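Local coordinates for protein MaoC-like dehydratase (Rhodospirillum rubrum, PDB 3EXZ) that probably hydrates or dehydrates acyl-thioester substrates, as MaoC-like hot-dog dehydratases do, at residues Ser112-Asp124 with Gln134-Pro146. Numbering follows the deposited sequence.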
# COMPACT_ATOMS: atom_id res chain seq x y z
N SER A 112 9.36 10.68 -24.92
CA SER A 112 9.32 12.13 -24.72
C SER A 112 10.44 12.71 -23.84
O SER A 112 10.88 13.83 -24.09
CB SER A 112 7.97 12.51 -24.11
OG SER A 112 7.88 13.90 -23.86
N ARG A 113 10.89 11.98 -22.83
CA ARG A 113 11.93 12.46 -21.93
C ARG A 113 12.98 11.35 -21.76
O ARG A 113 12.96 10.58 -20.78
CB ARG A 113 11.30 12.82 -20.57
N PRO A 114 13.94 11.29 -22.69
CA PRO A 114 14.99 10.27 -22.68
C PRO A 114 15.98 10.17 -21.53
O PRO A 114 16.80 9.25 -21.51
CB PRO A 114 15.65 10.43 -24.05
CG PRO A 114 15.53 11.90 -24.32
CD PRO A 114 14.17 12.28 -23.77
N ASP A 115 15.90 11.09 -20.58
CA ASP A 115 16.80 11.01 -19.44
C ASP A 115 16.21 10.17 -18.30
O ASP A 115 16.77 10.15 -17.19
CB ASP A 115 17.16 12.42 -18.93
CG ASP A 115 15.97 13.19 -18.40
OD1 ASP A 115 14.83 12.94 -18.85
OD2 ASP A 115 16.18 14.06 -17.53
N ARG A 116 15.12 9.46 -18.57
CA ARG A 116 14.45 8.65 -17.56
C ARG A 116 13.70 7.49 -18.20
O ARG A 116 13.42 7.51 -19.40
CB ARG A 116 13.48 9.54 -16.78
CG ARG A 116 12.26 9.94 -17.58
CD ARG A 116 11.16 10.47 -16.69
NE ARG A 116 11.14 11.92 -16.65
CZ ARG A 116 10.26 12.64 -15.97
NH1 ARG A 116 9.32 12.03 -15.25
NH2 ARG A 116 10.30 13.96 -16.01
N ALA A 117 13.37 6.49 -17.39
CA ALA A 117 12.65 5.31 -17.84
C ALA A 117 11.74 4.80 -16.74
O ALA A 117 11.93 5.14 -15.57
CB ALA A 117 13.67 4.20 -18.20
N ILE A 118 10.73 4.02 -17.12
CA ILE A 118 9.84 3.41 -16.14
C ILE A 118 10.37 1.97 -16.00
O ILE A 118 10.36 1.19 -16.96
CB ILE A 118 8.37 3.43 -16.60
CG1 ILE A 118 7.79 4.81 -16.31
CG2 ILE A 118 7.58 2.35 -15.89
CD1 ILE A 118 6.43 5.04 -16.91
N VAL A 119 10.86 1.66 -14.81
CA VAL A 119 11.41 0.35 -14.51
C VAL A 119 10.40 -0.47 -13.71
O VAL A 119 9.96 -0.04 -12.64
CB VAL A 119 12.73 0.46 -13.69
CG1 VAL A 119 13.35 -0.92 -13.47
CG2 VAL A 119 13.72 1.38 -14.41
N THR A 120 10.04 -1.63 -14.25
CA THR A 120 9.10 -2.51 -13.58
C THR A 120 9.85 -3.39 -12.59
O THR A 120 10.64 -4.26 -12.97
CB THR A 120 8.35 -3.40 -14.60
OG1 THR A 120 7.61 -2.58 -15.51
CG2 THR A 120 7.39 -4.33 -13.88
N CYS A 121 9.61 -3.16 -11.30
CA CYS A 121 10.27 -3.92 -10.25
C CYS A 121 9.28 -4.80 -9.51
O CYS A 121 8.27 -4.31 -9.00
CB CYS A 121 10.93 -2.99 -9.24
SG CYS A 121 12.11 -1.85 -9.97
N GLN A 122 9.58 -6.09 -9.45
CA GLN A 122 8.72 -7.02 -8.74
C GLN A 122 9.37 -7.38 -7.41
O GLN A 122 10.36 -8.11 -7.37
CB GLN A 122 8.49 -8.28 -9.57
CG GLN A 122 7.55 -9.26 -8.91
CD GLN A 122 7.10 -10.37 -9.84
OE1 GLN A 122 6.14 -10.22 -10.60
NE2 GLN A 122 7.81 -11.49 -9.80
N SER A 123 8.81 -6.87 -6.33
CA SER A 123 9.32 -7.15 -5.00
C SER A 123 8.46 -8.18 -4.28
O SER A 123 7.25 -8.01 -4.14
CB SER A 123 9.36 -5.87 -4.16
OG SER A 123 10.11 -4.86 -4.81
N ASP A 124 9.10 -9.26 -3.84
CA ASP A 124 8.42 -10.31 -3.10
C ASP A 124 8.92 -10.24 -1.66
O ASP A 124 10.13 -10.35 -1.40
CB ASP A 124 8.71 -11.69 -3.69
CG ASP A 124 7.91 -11.98 -4.95
OD1 ASP A 124 8.10 -13.07 -5.54
OD2 ASP A 124 7.09 -11.13 -5.36
N GLN A 134 3.77 -10.74 0.57
CA GLN A 134 3.38 -9.63 -0.30
C GLN A 134 4.16 -9.63 -1.59
O GLN A 134 5.35 -9.93 -1.60
CB GLN A 134 3.59 -8.25 0.36
CG GLN A 134 3.07 -7.09 -0.51
CD GLN A 134 3.35 -5.71 0.07
OE1 GLN A 134 4.28 -5.01 -0.34
NE2 GLN A 134 2.53 -5.31 1.05
N ARG A 135 3.46 -9.37 -2.69
CA ARG A 135 4.12 -9.21 -3.96
C ARG A 135 3.65 -7.85 -4.48
O ARG A 135 2.45 -7.56 -4.51
CB ARG A 135 3.78 -10.29 -4.98
CG ARG A 135 4.13 -9.88 -6.40
CD ARG A 135 4.05 -11.07 -7.34
NE ARG A 135 5.09 -12.04 -7.06
CZ ARG A 135 5.37 -13.09 -7.83
NH1 ARG A 135 4.67 -13.29 -8.94
NH2 ARG A 135 6.34 -13.93 -7.49
N SER A 136 4.62 -7.02 -4.83
CA SER A 136 4.36 -5.69 -5.35
C SER A 136 5.10 -5.56 -6.68
O SER A 136 6.32 -5.51 -6.72
CB SER A 136 4.85 -4.65 -4.34
OG SER A 136 4.56 -3.33 -4.77
N THR A 137 4.35 -5.56 -7.79
CA THR A 137 4.93 -5.39 -9.12
C THR A 137 4.73 -3.89 -9.36
O THR A 137 3.67 -3.43 -9.79
CB THR A 137 4.20 -6.22 -10.17
OG1 THR A 137 4.26 -7.60 -9.78
CG2 THR A 137 4.86 -6.07 -11.54
N ALA A 138 5.77 -3.12 -9.08
CA ALA A 138 5.72 -1.67 -9.18
C ALA A 138 6.41 -1.06 -10.38
O ALA A 138 7.34 -1.64 -10.93
CB ALA A 138 6.34 -1.06 -7.89
N LYS A 139 5.93 0.10 -10.81
CA LYS A 139 6.57 0.82 -11.90
C LYS A 139 7.23 2.02 -11.20
O LYS A 139 6.55 2.86 -10.59
CB LYS A 139 5.56 1.28 -12.94
CG LYS A 139 4.96 0.13 -13.74
CD LYS A 139 3.81 0.61 -14.61
CE LYS A 139 3.36 -0.47 -15.58
NZ LYS A 139 4.51 -1.07 -16.32
N VAL A 140 8.55 2.09 -11.30
CA VAL A 140 9.33 3.14 -10.66
C VAL A 140 9.94 4.04 -11.74
O VAL A 140 10.24 3.58 -12.84
CB VAL A 140 10.43 2.49 -9.76
CG1 VAL A 140 11.23 3.54 -9.04
CG2 VAL A 140 9.77 1.55 -8.76
N VAL A 141 10.09 5.32 -11.42
CA VAL A 141 10.68 6.27 -12.35
C VAL A 141 12.16 6.41 -12.03
O VAL A 141 12.54 6.88 -10.95
CB VAL A 141 10.02 7.67 -12.24
CG1 VAL A 141 10.46 8.54 -13.41
CG2 VAL A 141 8.51 7.54 -12.20
N VAL A 142 12.99 5.98 -12.96
CA VAL A 142 14.43 6.04 -12.78
C VAL A 142 15.16 6.86 -13.84
O VAL A 142 15.06 6.58 -15.04
CB VAL A 142 15.05 4.62 -12.78
CG1 VAL A 142 16.54 4.70 -12.47
CG2 VAL A 142 14.34 3.73 -11.77
N PHE A 143 15.88 7.87 -13.38
CA PHE A 143 16.66 8.74 -14.26
C PHE A 143 18.11 8.24 -14.36
O PHE A 143 18.60 7.53 -13.49
CB PHE A 143 16.70 10.17 -13.70
CG PHE A 143 15.38 10.87 -13.73
CD1 PHE A 143 15.11 11.81 -14.73
CD2 PHE A 143 14.41 10.62 -12.77
CE1 PHE A 143 13.88 12.47 -14.77
CE2 PHE A 143 13.18 11.28 -12.80
CZ PHE A 143 12.92 12.21 -13.80
N ARG A 144 18.80 8.60 -15.45
CA ARG A 144 20.20 8.23 -15.56
C ARG A 144 21.00 9.28 -14.77
O ARG A 144 20.49 10.36 -14.46
CB ARG A 144 20.63 8.14 -17.03
CG ARG A 144 20.04 9.15 -17.98
CD ARG A 144 20.16 8.63 -19.42
NE ARG A 144 21.42 7.95 -19.65
CZ ARG A 144 21.91 7.62 -20.84
NH1 ARG A 144 21.23 7.90 -21.95
NH2 ARG A 144 23.08 7.00 -20.93
N ARG A 145 22.23 8.93 -14.40
CA ARG A 145 23.07 9.84 -13.62
C ARG A 145 23.25 11.16 -14.31
O ARG A 145 23.55 11.22 -15.50
CB ARG A 145 24.45 9.22 -13.33
CG ARG A 145 25.21 8.75 -14.55
CD ARG A 145 25.07 7.25 -14.73
NE ARG A 145 25.30 6.55 -13.47
CZ ARG A 145 26.15 5.53 -13.32
NH1 ARG A 145 26.85 5.09 -14.36
NH2 ARG A 145 26.31 4.98 -12.13
N PRO A 146 23.05 12.26 -13.57
CA PRO A 146 23.20 13.61 -14.14
C PRO A 146 24.61 13.81 -14.66
O PRO A 146 25.53 13.07 -14.30
CB PRO A 146 22.93 14.52 -12.94
CG PRO A 146 22.10 13.71 -12.02
CD PRO A 146 22.65 12.32 -12.16
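Val-119 and Val-142 meet methyl to methyl, CG2 to CG2 at 3.6 Å, on the buried side of an antiparallel ladder. With CG1 anti to N in both (chi1 -176° in Val-119), the CG2 methyls are the branches that meet. Cys-121 and Val-140 continue this layer, then Ser-123 and Ser-136, whose hydroxyls bond outward to Thr-102 and Thr-84 on the flanking strands. The register is unbroken: with strand directions 150° apart, hydrogen-bonded pairs from Ala-117/Val-142 to Ser-123/Ser-136 (Val-119 N to Val-140 O, 2.8 Å) alternate with non-hydrogen-bonded ones from Arg-116/Phe-143 to Asp-124/Arg-135. Arg-144 N to Asp-115 O, 3.1 Å, adds one link just beyond the strand ends. In this five-stranded hotdog sheet 116-126 is the middle strand, and 132-143 lies between it and edge strand 81-87; Ser-123 and Gln-134 touch the long helix 57-72 that such a sheet wraps.

The opposite face is more open around Ile-118, Thr-120 and Lys-139. Farther along it, Arg-135 grips Asp-124 side-on in a salt bridge of two hydrogen bonds: NH2 reaches OD1 at 2.8 Å, on its syn lone pair and in the guanidinium plane, while NE meets OD2 at 2.8 Å, also syn but tilted from that plane. Over this guanidinium lies the Gln-122 amide, planes 16° apart, NE2 3.5 Å from CZ of Arg-135. A leucine in place of Arg-135 would probably leave the Asp-124 carboxylate without its charged mate and the Gln-122 amide without its stacking surface. At the far end, Arg-116 CB stands 3.7 Å from the Phe-143 ring centroid, a CH-pi contact over the face, and there Leu-49 of the second subunit covers both residues.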